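Local atomic coordinates of ferulic acid esterase, AmCE1/Fae1A (Anaeromyces mucronatus, PDB entry 5CXX), a protein that probably catalyses the hydrolysis of feruloyl esters, as an alpha/beta-hydrolase of carbohydrate esterase family CE1, and binds the product ferulic acid in its pocket. Residues G146-G154 against F262-F270; E202-P211 against Y232-E242. All coordinates share one frame; numbering follows the deposited sequence.

Running from the N terminus, the chain first enters contact 1 through 146-154, a turn and the central strand 150-155, and returns to that contact 108 residues later with 262-270, the end of helix 255-266 and the residues after it. Contact 1 thus closes a wide loop that holds several strands of the main sheet and the helices between them, and ties helix 255-266 back onto strand 150-155. Contact 2 is nested inside this loop: the irregular segment 202-211, which leads into strand 213-219, meets the end of helix 228-238 and the turn before strand 244-248, closing a loop of about 20 residues. The two contacts, with centres about 18 Å apart, touch where Arg147 probably hydrogen-bonds to the carbonyl of Gln210.

Contact 1 (G146-G154 against F262-F270); sequences GRENTALCG and FYNFIQTTF
Phe265 and Phe262 both carry CG anti to the backbone N (chi1 -176° for Phe265), which lowers their rings from helix 262-266 toward the strand, while Cys153 turns SG between its own backbone N and carbonyl carbon (chi1 59°) to meet the two. The sulfur approaches the edge of the Phe262 ring, with SG 3.8 Å from CE1, and lies oblique to the Phe265 ring, 4.7 Å from its centroid. Cys153 CB packs against CE2 of Phe265 at 3.7 Å. Two residues earlier, on the same side of the strand, Ala151 CB lies 3.7 Å from Phe270 CZ and also touches the Phe265 ring. Thr269 CG2 lies over one face of the Phe265 ring and its CB over a face of Phe270, each displaced toward the ring's rim. The Phe270 ring also reaches the backbone, its CD1 atom 3.6 Å from Glu148 O, which lies in the ring plane at the edge. No hydrogen bond joins the segments; the strand instead bonds to its neighbours in the sheet. The axes of strand segment 150-154 and helix segment 262-266 run nearly antiparallel (172°), 10.6 Å apart at closest approach, the apolar helix-on-sheet packing of the alpha/beta-hydrolase fold, on the strand leading to the probable nucleophile elbow.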
loop_
_atom_site.group_PDB
_atom_site.type_symbol
_atom_site.label_atom_id
_atom_site.label_comp_id
_atom_site.label_asym_id
_atom_site.label_seq_id
_atom_site.Cartn_x
_atom_site.Cartn_y
_atom_site.Cartn_z
ATOM N N GLY A 146 -5.379 14.113 -8.260
ATOM C CA GLY A 146 -5.445 14.921 -7.042
ATOM C C GLY A 146 -5.363 13.991 -5.831
ATOM O O GLY A 146 -5.745 12.812 -5.889
ATOM N N ARG A 147 -4.971 14.542 -4.675
ATOM C CA ARG A 147 -4.736 13.665 -3.524
ATOM C C ARG A 147 -6.048 13.001 -3.012
ATOM O O ARG A 147 -6.000 11.879 -2.485
ATOM C CB ARG A 147 -4.050 14.462 -2.415
ATOM C CG ARG A 147 -4.931 15.578 -1.787
ATOM C CD ARG A 147 -4.071 16.532 -0.939
ATOM N NE ARG A 147 -3.377 15.739 0.100
ATOM C CZ ARG A 147 -3.891 15.511 1.298
ATOM N NH1 ARG A 147 -5.077 15.998 1.649
ATOM N NH2 ARG A 147 -3.187 14.749 2.159
ATOM N N GLU A 148 -7.179 13.641 -3.172
ATOM C CA GLU A 148 -8.410 13.060 -2.728
ATOM C C GLU A 148 -8.813 11.818 -3.503
ATOM O O GLU A 148 -9.676 11.120 -3.118
ATOM C CB GLU A 148 -9.513 14.118 -2.786
ATOM C CG GLU A 148 -9.931 14.533 -4.172
ATOM C CD GLU A 148 -9.068 15.591 -4.898
ATOM O OE1 GLU A 148 -7.933 15.875 -4.544
ATOM O OE2 GLU A 148 -9.590 16.135 -5.882
ATOM N N ASN A 149 -8.157 11.605 -4.623
ATOM C CA ASN A 149 -8.434 10.483 -5.558
ATOM C C ASN A 149 -7.299 9.527 -5.638
ATOM O O ASN A 149 -7.266 8.710 -6.545
ATOM C CB ASN A 149 -8.766 11.024 -6.951
ATOM C CG ASN A 149 -10.008 11.876 -6.883
ATOM O OD1 ASN A 149 -11.033 11.411 -6.361
ATOM N ND2 ASN A 149 -9.911 13.143 -7.279
ATOM N N THR A 150 -6.364 9.587 -4.697
ATOM C CA THR A 150 -5.128 8.802 -4.807
ATOM C C THR A 150 -4.847 8.107 -3.469
ATOM O O THR A 150 -4.650 8.780 -2.436
ATOM C CB THR A 150 -3.953 9.708 -5.152
ATOM O OG1 THR A 150 -4.235 10.428 -6.372
ATOM C CG2 THR A 150 -2.688 8.852 -5.428
ATOM N N ALA A 151 -4.824 6.767 -3.459
ATOM C CA ALA A 151 -4.480 5.987 -2.255
ATOM C C ALA A 151 -3.252 5.153 -2.481
ATOM O O ALA A 151 -2.956 4.748 -3.616
ATOM C CB ALA A 151 -5.634 5.056 -1.870
ATOM N N LEU A 152 -2.507 4.935 -1.390
ATOM C CA LEU A 152 -1.257 4.169 -1.466
ATOM C C LEU A 152 -1.217 3.256 -0.267
ATOM O O LEU A 152 -1.273 3.751 0.894
ATOM C CB LEU A 152 -0.039 5.129 -1.486
ATOM C CG LEU A 152 1.332 4.407 -1.532
ATOM C CD1 LEU A 152 1.465 3.650 -2.880
ATOM C CD2 LEU A 152 2.422 5.488 -1.426
ATOM N N CYS A 153 -1.187 1.934 -0.494
ATOM C CA CYS A 153 -1.121 1.028 0.632
ATOM C C CYS A 153 -0.199 -0.152 0.284
ATOM O O CYS A 153 0.253 -0.261 -0.839
ATOM C CB CYS A 153 -2.529 0.519 1.063
ATOM S SG CYS A 153 -3.445 -0.384 -0.263
ATOM N N GLY A 154 0.129 -0.946 1.300
ATOM C CA GLY A 154 1.130 -1.981 1.046
ATOM C C GLY A 154 1.240 -2.942 2.215
ATOM O O GLY A 154 0.697 -2.697 3.286
ATOM N N PHE A 262 -6.611 -4.234 4.595
ATOM C CA PHE A 262 -7.212 -3.747 3.348
ATOM C C PHE A 262 -8.715 -3.536 3.464
ATOM O O PHE A 262 -9.303 -2.568 2.930
ATOM C CB PHE A 262 -6.907 -4.760 2.241
ATOM C CG PHE A 262 -7.055 -4.211 0.841
ATOM C CD1 PHE A 262 -6.376 -3.038 0.441
ATOM C CD2 PHE A 262 -7.787 -4.940 -0.111
ATOM C CE1 PHE A 262 -6.488 -2.554 -0.880
ATOM C CE2 PHE A 262 -7.887 -4.469 -1.425
ATOM C CZ PHE A 262 -7.235 -3.299 -1.807
ATOM N N TYR A 263 -9.384 -4.450 4.181
ATOM C CA TYR A 263 -10.827 -4.318 4.437
ATOM C C TYR A 263 -11.159 -3.013 5.162
ATOM O O TYR A 263 -12.081 -2.278 4.744
ATOM C CB TYR A 263 -11.273 -5.526 5.284
ATOM C CG TYR A 263 -12.697 -5.479 5.812
ATOM C CD1 TYR A 263 -13.792 -5.575 4.951
ATOM C CD2 TYR A 263 -12.940 -5.370 7.202
ATOM C CE1 TYR A 263 -15.093 -5.587 5.418
ATOM C CE2 TYR A 263 -14.265 -5.386 7.685
ATOM C CZ TYR A 263 -15.323 -5.489 6.782
ATOM O OH TYR A 263 -16.614 -5.519 7.270
ATOM N N ASN A 264 -10.445 -2.706 6.261
ATOM C CA ASN A 264 -10.726 -1.419 6.901
ATOM C C ASN A 264 -10.309 -0.227 6.042
ATOM O O ASN A 264 -11.027 0.794 5.982
ATOM C CB ASN A 264 -10.003 -1.402 8.257
ATOM C CG ASN A 264 -10.719 -2.223 9.299
ATOM O OD1 ASN A 264 -11.709 -1.752 9.878
ATOM N ND2 ASN A 264 -10.231 -3.433 9.553
ATOM N N PHE A 265 -9.177 -0.340 5.354
ATOM C CA PHE A 265 -8.713 0.772 4.559
ATOM C C PHE A 265 -9.675 1.168 3.443
ATOM O O PHE A 265 -9.965 2.342 3.217
ATOM C CB PHE A 265 -7.332 0.411 4.007
ATOM C CG PHE A 265 -6.640 1.523 3.216
ATOM C CD1 PHE A 265 -6.278 2.732 3.850
ATOM C CD2 PHE A 265 -6.351 1.330 1.878
ATOM C CE1 PHE A 265 -5.582 3.728 3.107
ATOM C CE2 PHE A 265 -5.711 2.324 1.126
ATOM C CZ PHE A 265 -5.315 3.503 1.738
ATOM N N ILE A 266 -10.164 0.164 2.703
ATOM C CA ILE A 266 -10.985 0.461 1.514
ATOM C C ILE A 266 -12.362 1.001 1.909
ATOM O O ILE A 266 -13.041 1.664 1.134
ATOM C CB ILE A 266 -11.081 -0.819 0.629
ATOM C CG1 ILE A 266 -9.696 -1.114 0.036
ATOM C CG2 ILE A 266 -12.140 -0.648 -0.517
ATOM C CD1 ILE A 266 -9.156 -0.086 -0.987
ATOM N N GLN A 267 -12.765 0.735 3.158
ATOM C CA GLN A 267 -13.968 1.375 3.656
ATOM C C GLN A 267 -13.810 2.884 3.850
ATOM O O GLN A 267 -14.821 3.594 4.001
ATOM C CB GLN A 267 -14.368 0.766 4.998
ATOM C CG GLN A 267 -15.033 -0.579 4.843
ATOM C CD GLN A 267 -15.368 -1.167 6.178
ATOM O OE1 GLN A 267 -16.331 -0.739 6.845
ATOM N NE2 GLN A 267 -14.557 -2.104 6.631
ATOM N N THR A 268 -12.572 3.364 3.886
ATOM C CA THR A 268 -12.360 4.804 4.139
ATOM C C THR A 268 -11.982 5.592 2.885
ATOM O O THR A 268 -12.030 6.822 2.882
ATOM C CB THR A 268 -11.255 5.049 5.162
ATOM O OG1 THR A 268 -9.967 4.817 4.576
ATOM C CG2 THR A 268 -11.456 4.230 6.440
ATOM N N THR A 269 -11.551 4.900 1.844
ATOM C CA THR A 269 -10.937 5.645 0.744
ATOM C C THR A 269 -11.962 6.401 -0.087
ATOM O O THR A 269 -13.111 5.949 -0.291
ATOM C CB THR A 269 -10.114 4.706 -0.178
ATOM O OG1 THR A 269 -10.847 3.507 -0.443
ATOM C CG2 THR A 269 -8.803 4.291 0.516
ATOM N N PHE A 270 -11.532 7.556 -0.615
ATOM C CA PHE A 270 -12.273 8.293 -1.631
ATOM C C PHE A 270 -13.668 8.726 -1.185
ATOM O O PHE A 270 -14.592 8.765 -1.979
ATOM C CB PHE A 270 -12.379 7.463 -2.908
ATOM C CG PHE A 270 -11.072 6.800 -3.287
ATOM C CD1 PHE A 270 -9.896 7.513 -3.323
ATOM C CD2 PHE A 270 -11.056 5.457 -3.634
ATOM C CE1 PHE A 270 -8.679 6.865 -3.662
ATOM C CE2 PHE A 270 -9.855 4.797 -4.027
ATOM C CZ PHE A 270 -8.658 5.519 -4.026
#

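Contact 2 (E202-P211 against Y232-E242); sequences EDEFRAEIQP and YHEILTRNNQE. With GOL (glycerol), chain H.
Asn239 ND2 donates to two carbonyls of the facing loop, Glu202 O and Phe205 O, each at 2.9 Å. Both acceptors lie close to the amide plane, so the two N-H bonds hold this side chain flat between them, and Phe205 N reaches Glu202 O from the other face of that carbonyl. Gln241 OE1 is a second shared atom: Ala207 N donates to it at 3.0 Å and Gln210 NE2 at 2.8 Å, the latter nearly straight (169°), from opposite faces of the Gln241 amide. A bend at chi2 (-64°) folds the Gln241 amide back, where its NE2 bonds to Asn239 O. Water 2 joins this NE2 to Arg206 NH1 and Ala207 O. The Arg206 guanidinium lays one face over Asn239 CB, its NE bonded in plane to Asp203 O, while water 1 bridges the side chains of Asp203 and Asn239.

The helix ends here in a Schellman motif, with Asn240 at positive phi and Gln241 N bonded to Leu236 O, which places the Asn239 and Gln241 amides toward the loop; the loop opposite makes an inverse gamma turn centred on Phe205.

Beneath the polar layer, Leu236 CD2 sits squarely over one face of the Phe205 ring, 3.9 Å from its centroid. The same ring points an edge at the face of Tyr232 in an offset T-shaped pair (planes at 86°), and Ile235 CG2 meets Phe205 CD2 at 3.8 Å. Tyr167 of helix 157-168 also meets Phe205, edge-to-face. Farther out, Ile235 CD1 packs across the Glu202 side chain, whose carboxylate is linked to Arg238 through a glycerol, probably from the crystallisation liquor; Arg238 NH2 bonds to glycerol O3 at 2.6 Å.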
loop_
_atom_site.group_PDB
_atom_site.type_symbol
_atom_site.label_atom_id
_atom_site.label_comp_id
_atom_site.label_asym_id
_atom_site.label_seq_id
_atom_site.Cartn_x
_atom_site.Cartn_y
_atom_site.Cartn_z
ATOM N N GLU A 202 12.804 10.207 13.743
ATOM C CA GLU A 202 11.458 10.121 14.279
ATOM C C GLU A 202 10.712 11.474 14.221
ATOM O O GLU A 202 9.569 11.522 13.829
ATOM C CB GLU A 202 11.553 9.597 15.725
ATOM C CG GLU A 202 12.023 8.123 15.730
ATOM C CD GLU A 202 12.032 7.501 17.118
ATOM O OE1 GLU A 202 11.925 8.263 18.117
ATOM O OE2 GLU A 202 12.189 6.260 17.231
ATOM N N ASP A 203 11.382 12.569 14.604
ATOM C CA ASP A 203 10.713 13.891 14.581
ATOM C C ASP A 203 10.309 14.305 13.184
ATOM O O ASP A 203 9.386 15.126 13.026
ATOM C CB ASP A 203 11.620 14.966 15.211
ATOM C CG ASP A 203 11.560 14.938 16.699
ATOM O OD1 ASP A 203 10.609 14.363 17.283
ATOM O OD2 ASP A 203 12.476 15.499 17.317
ATOM N N GLU A 204 10.971 13.747 12.170
ATOM C CA GLU A 204 10.663 14.058 10.770
ATOM C C GLU A 204 9.527 13.216 10.225
ATOM O O GLU A 204 9.097 13.452 9.075
ATOM C CB GLU A 204 11.894 13.854 9.893
ATOM C CG GLU A 204 12.901 14.982 10.110
ATOM C CD GLU A 204 14.346 14.612 9.695
ATOM O OE1 GLU A 204 14.583 13.513 9.127
ATOM O OE2 GLU A 204 15.214 15.442 9.986
ATOM N N PHE A 205 9.036 12.242 11.007
ATOM C CA PHE A 205 7.998 11.312 10.483
ATOM C C PHE A 205 6.642 12.005 10.699
ATOM O O PHE A 205 5.935 11.766 11.699
ATOM C CB PHE A 205 8.100 9.977 11.202
ATOM C CG PHE A 205 7.264 8.871 10.601
ATOM C CD1 PHE A 205 6.599 9.021 9.394
ATOM C CD2 PHE A 205 7.215 7.666 11.269
ATOM C CE1 PHE A 205 5.864 7.921 8.872
ATOM C CE2 PHE A 205 6.496 6.567 10.754
ATOM C CZ PHE A 205 5.797 6.731 9.552
ATOM N N ARG A 206 6.323 12.930 9.801
ATOM C CA ARG A 206 5.144 13.808 9.911
ATOM C C ARG A 206 4.918 14.442 8.520
ATOM O O ARG A 206 5.790 14.363 7.632
ATOM C CB ARG A 206 5.339 14.882 10.997
ATOM C CG ARG A 206 6.517 15.814 10.696
ATOM C CD ARG A 206 6.589 16.991 11.644
ATOM N NE ARG A 206 6.764 16.607 13.023
ATOM C CZ ARG A 206 5.862 16.870 13.985
ATOM N NH1 ARG A 206 4.690 17.442 13.673
ATOM N NH2 ARG A 206 6.117 16.531 15.233
ATOM N N ALA A 207 3.780 15.075 8.336
ATOM C CA ALA A 207 3.435 15.703 7.060
ATOM C C ALA A 207 2.955 17.082 7.346
ATOM O O ALA A 207 2.296 17.293 8.365
ATOM C CB ALA A 207 2.342 14.926 6.418
ATOM N N GLU A 208 3.225 18.008 6.446
ATOM C CA GLU A 208 2.636 19.311 6.610
ATOM C C GLU A 208 1.137 19.174 6.326
ATOM O O GLU A 208 0.387 19.325 7.310
ATOM C CB GLU A 208 3.325 20.334 5.724
ATOM C CG GLU A 208 3.239 21.703 6.283
ATOM C CD GLU A 208 4.155 22.652 5.574
ATOM O OE1 GLU A 208 5.115 22.189 4.907
ATOM O OE2 GLU A 208 3.943 23.852 5.631
ATOM N N ILE A 209 0.696 18.855 5.082
ATOM C CA ILE A 209 -0.748 18.565 4.817
ATOM C C ILE A 209 -1.072 17.142 5.251
ATOM O O ILE A 209 -0.389 16.198 4.825
ATOM C CB ILE A 209 -1.201 18.849 3.326
ATOM C CG1 ILE A 209 -2.712 18.504 3.139
ATOM C CG2 ILE A 209 -0.335 18.137 2.291
ATOM C CD1 ILE A 209 -3.312 19.162 1.772
ATOM N N GLN A 210 -2.046 16.977 6.162
ATOM C CA GLN A 210 -2.282 15.658 6.786
ATOM C C GLN A 210 -2.895 14.681 5.796
ATOM O O GLN A 210 -3.789 15.076 5.036
ATOM C CB GLN A 210 -3.245 15.786 7.983
ATOM C CG GLN A 210 -2.544 16.361 9.211
ATOM C CD GLN A 210 -1.397 15.463 9.689
ATOM O OE1 GLN A 210 -1.631 14.410 10.287
ATOM N NE2 GLN A 210 -0.168 15.871 9.401
ATOM N N PRO A 211 -2.475 13.398 5.835
ATOM C CA PRO A 211 -3.296 12.412 5.114
ATOM C C PRO A 211 -4.763 12.530 5.459
ATOM O O PRO A 211 -5.157 12.812 6.633
ATOM C CB PRO A 211 -2.755 11.074 5.648
ATOM C CG PRO A 211 -1.341 11.334 6.003
ATOM C CD PRO A 211 -1.448 12.729 6.650
ATOM N N TYR A 232 5.832 2.648 14.906
ATOM C CA TYR A 232 5.382 3.735 14.013
ATOM C C TYR A 232 4.116 4.387 14.570
ATOM O O TYR A 232 3.960 5.618 14.492
ATOM C CB TYR A 232 5.154 3.189 12.617
ATOM C CG TYR A 232 6.428 2.670 11.988
ATOM C CD1 TYR A 232 7.675 3.228 12.248
ATOM C CD2 TYR A 232 6.358 1.589 11.130
ATOM C CE1 TYR A 232 8.842 2.743 11.637
ATOM C CE2 TYR A 232 7.506 1.101 10.518
ATOM C CZ TYR A 232 8.739 1.667 10.775
ATOM O OH TYR A 232 9.879 1.169 10.114
ATOM N N HIS A 233 3.188 3.563 15.055
ATOM C CA HIS A 233 1.995 4.136 15.726
ATOM C C HIS A 233 2.420 5.098 16.823
ATOM O O HIS A 233 1.859 6.200 16.984
ATOM C CB HIS A 233 1.113 2.992 16.264
ATOM C CG HIS A 233 0.170 3.420 17.328
ATOM N ND1 HIS A 233 -0.849 4.327 17.101
ATOM C CD2 HIS A 233 0.121 3.114 18.656
ATOM C CE1 HIS A 233 -1.498 4.530 18.238
ATOM N NE2 HIS A 233 -0.942 3.798 19.194
ATOM N N GLU A 234 3.383 4.668 17.600
ATOM C CA GLU A 234 3.809 5.487 18.731
ATOM C C GLU A 234 4.471 6.808 18.295
ATOM O O GLU A 234 4.238 7.845 18.890
ATOM C CB GLU A 234 4.728 4.659 19.627
ATOM C CG GLU A 234 3.885 3.599 20.352
ATOM C CD GLU A 234 4.687 2.557 21.140
ATOM O OE1 GLU A 234 4.066 1.674 21.770
ATOM O OE2 GLU A 234 5.925 2.611 21.127
ATOM N N ILE A 235 5.312 6.753 17.263
ATOM C CA ILE A 235 5.989 7.943 16.780
ATOM C C ILE A 235 4.977 8.911 16.154
ATOM O O ILE A 235 4.997 10.062 16.474
ATOM C CB ILE A 235 7.051 7.520 15.687
ATOM C CG1 ILE A 235 8.195 6.759 16.370
ATOM C CG2 ILE A 235 7.571 8.777 14.909
ATOM C CD1 ILE A 235 9.020 5.828 15.388
ATOM N N LEU A 236 4.051 8.394 15.340
ATOM C CA LEU A 236 3.028 9.253 14.697
ATOM C C LEU A 236 2.193 9.916 15.777
ATOM O O LEU A 236 1.846 11.119 15.691
ATOM C CB LEU A 236 2.136 8.441 13.771
ATOM C CG LEU A 236 2.961 8.017 12.528
ATOM C CD1 LEU A 236 2.059 7.119 11.668
ATOM C CD2 LEU A 236 3.336 9.251 11.655
ATOM N N THR A 237 1.865 9.148 16.823
ATOM C CA THR A 237 1.071 9.698 17.927
ATOM C C THR A 237 1.832 10.818 18.633
ATOM O O THR A 237 1.291 11.889 18.919
ATOM C CB THR A 237 0.723 8.585 18.979
ATOM O OG1 THR A 237 -0.045 7.581 18.323
ATOM C CG2 THR A 237 -0.122 9.155 20.125
ATOM N N ARG A 238 3.094 10.579 18.945
ATOM C CA ARG A 238 3.977 11.605 19.585
ATOM C C ARG A 238 4.031 12.871 18.702
ATOM O O ARG A 238 4.106 14.031 19.228
ATOM C CB ARG A 238 5.403 11.028 19.720
ATOM C CG ARG A 238 6.200 11.048 20.977
ATOM C CD ARG A 238 7.478 10.081 20.771
ATOM N NE ARG A 238 7.250 8.809 21.476
ATOM C CZ ARG A 238 7.684 7.624 21.058
ATOM N NH1 ARG A 238 8.383 7.564 19.927
ATOM N NH2 ARG A 238 7.406 6.490 21.737
ATOM N N ASN A 239 3.939 12.666 17.388
ATOM C CA ASN A 239 4.077 13.764 16.446
ATOM C C ASN A 239 2.770 14.386 16.080
ATOM O O ASN A 239 2.728 15.192 15.183
ATOM C CB ASN A 239 4.777 13.289 15.188
ATOM C CG ASN A 239 6.245 12.984 15.413
ATOM O OD1 ASN A 239 6.830 13.293 16.455
ATOM N ND2 ASN A 239 6.864 12.383 14.399
ATOM N N ASN A 240 1.696 14.017 16.790
ATOM C CA ASN A 240 0.377 14.589 16.538
ATOM C C ASN A 240 -0.149 14.358 15.139
ATOM O O ASN A 240 -0.803 15.255 14.552
ATOM C CB ASN A 240 0.387 16.100 16.847
ATOM C CG ASN A 240 0.711 16.389 18.260
ATOM O OD1 ASN A 240 1.855 16.772 18.607
ATOM N ND2 ASN A 240 -0.269 16.189 19.109
ATOM N N GLN A 241 0.145 13.185 14.583
ATOM C CA GLN A 241 -0.289 12.834 13.223
ATOM C C GLN A 241 -1.501 11.927 13.388
ATOM O O GLN A 241 -1.338 10.811 13.906
ATOM C CB GLN A 241 0.842 12.084 12.441
ATOM C CG GLN A 241 2.153 12.923 12.406
ATOM C CD GLN A 241 1.970 14.211 11.634
ATOM O OE1 GLN A 241 1.831 14.172 10.385
ATOM N NE2 GLN A 241 1.902 15.343 12.341
ATOM N N GLU A 242 -2.680 12.377 12.981
ATOM C CA GLU A 242 -3.909 11.579 13.151
ATOM C C GLU A 242 -3.835 10.330 12.279
ATOM O O GLU A 242 -3.428 10.402 11.106
ATOM C CB GLU A 242 -5.149 12.365 12.749
ATOM C CG GLU A 242 -4.921 13.231 11.513
ATOM C CD GLU A 242 -5.904 14.420 11.392
ATOM O OE1 GLU A 242 -6.512 14.801 12.423
ATOM O OE2 GLU A 242 -6.034 14.989 10.273
HETATM C C1 GOL H . 11.240 3.508 18.612
HETATM O O1 GOL H . 11.930 2.382 19.124
HETATM C C2 GOL H . 10.396 4.169 19.686
HETATM O O2 GOL H . 10.498 5.561 19.500
HETATM C C3 GOL H . 8.922 3.751 19.643
HETATM O O3 GOL H . 8.281 4.190 20.835
HETATM O O HOH W 1 9.208 12.098 17.240
HETATM O O HOH W 2 2.997 17.792 11.218
HETATM O O HOH W 3 -1.426 11.672 9.851
HETATM O O HOH W 4 -5.319 11.379 9.059
HETATM O O HOH W 5 -6.732 14.790 7.656
#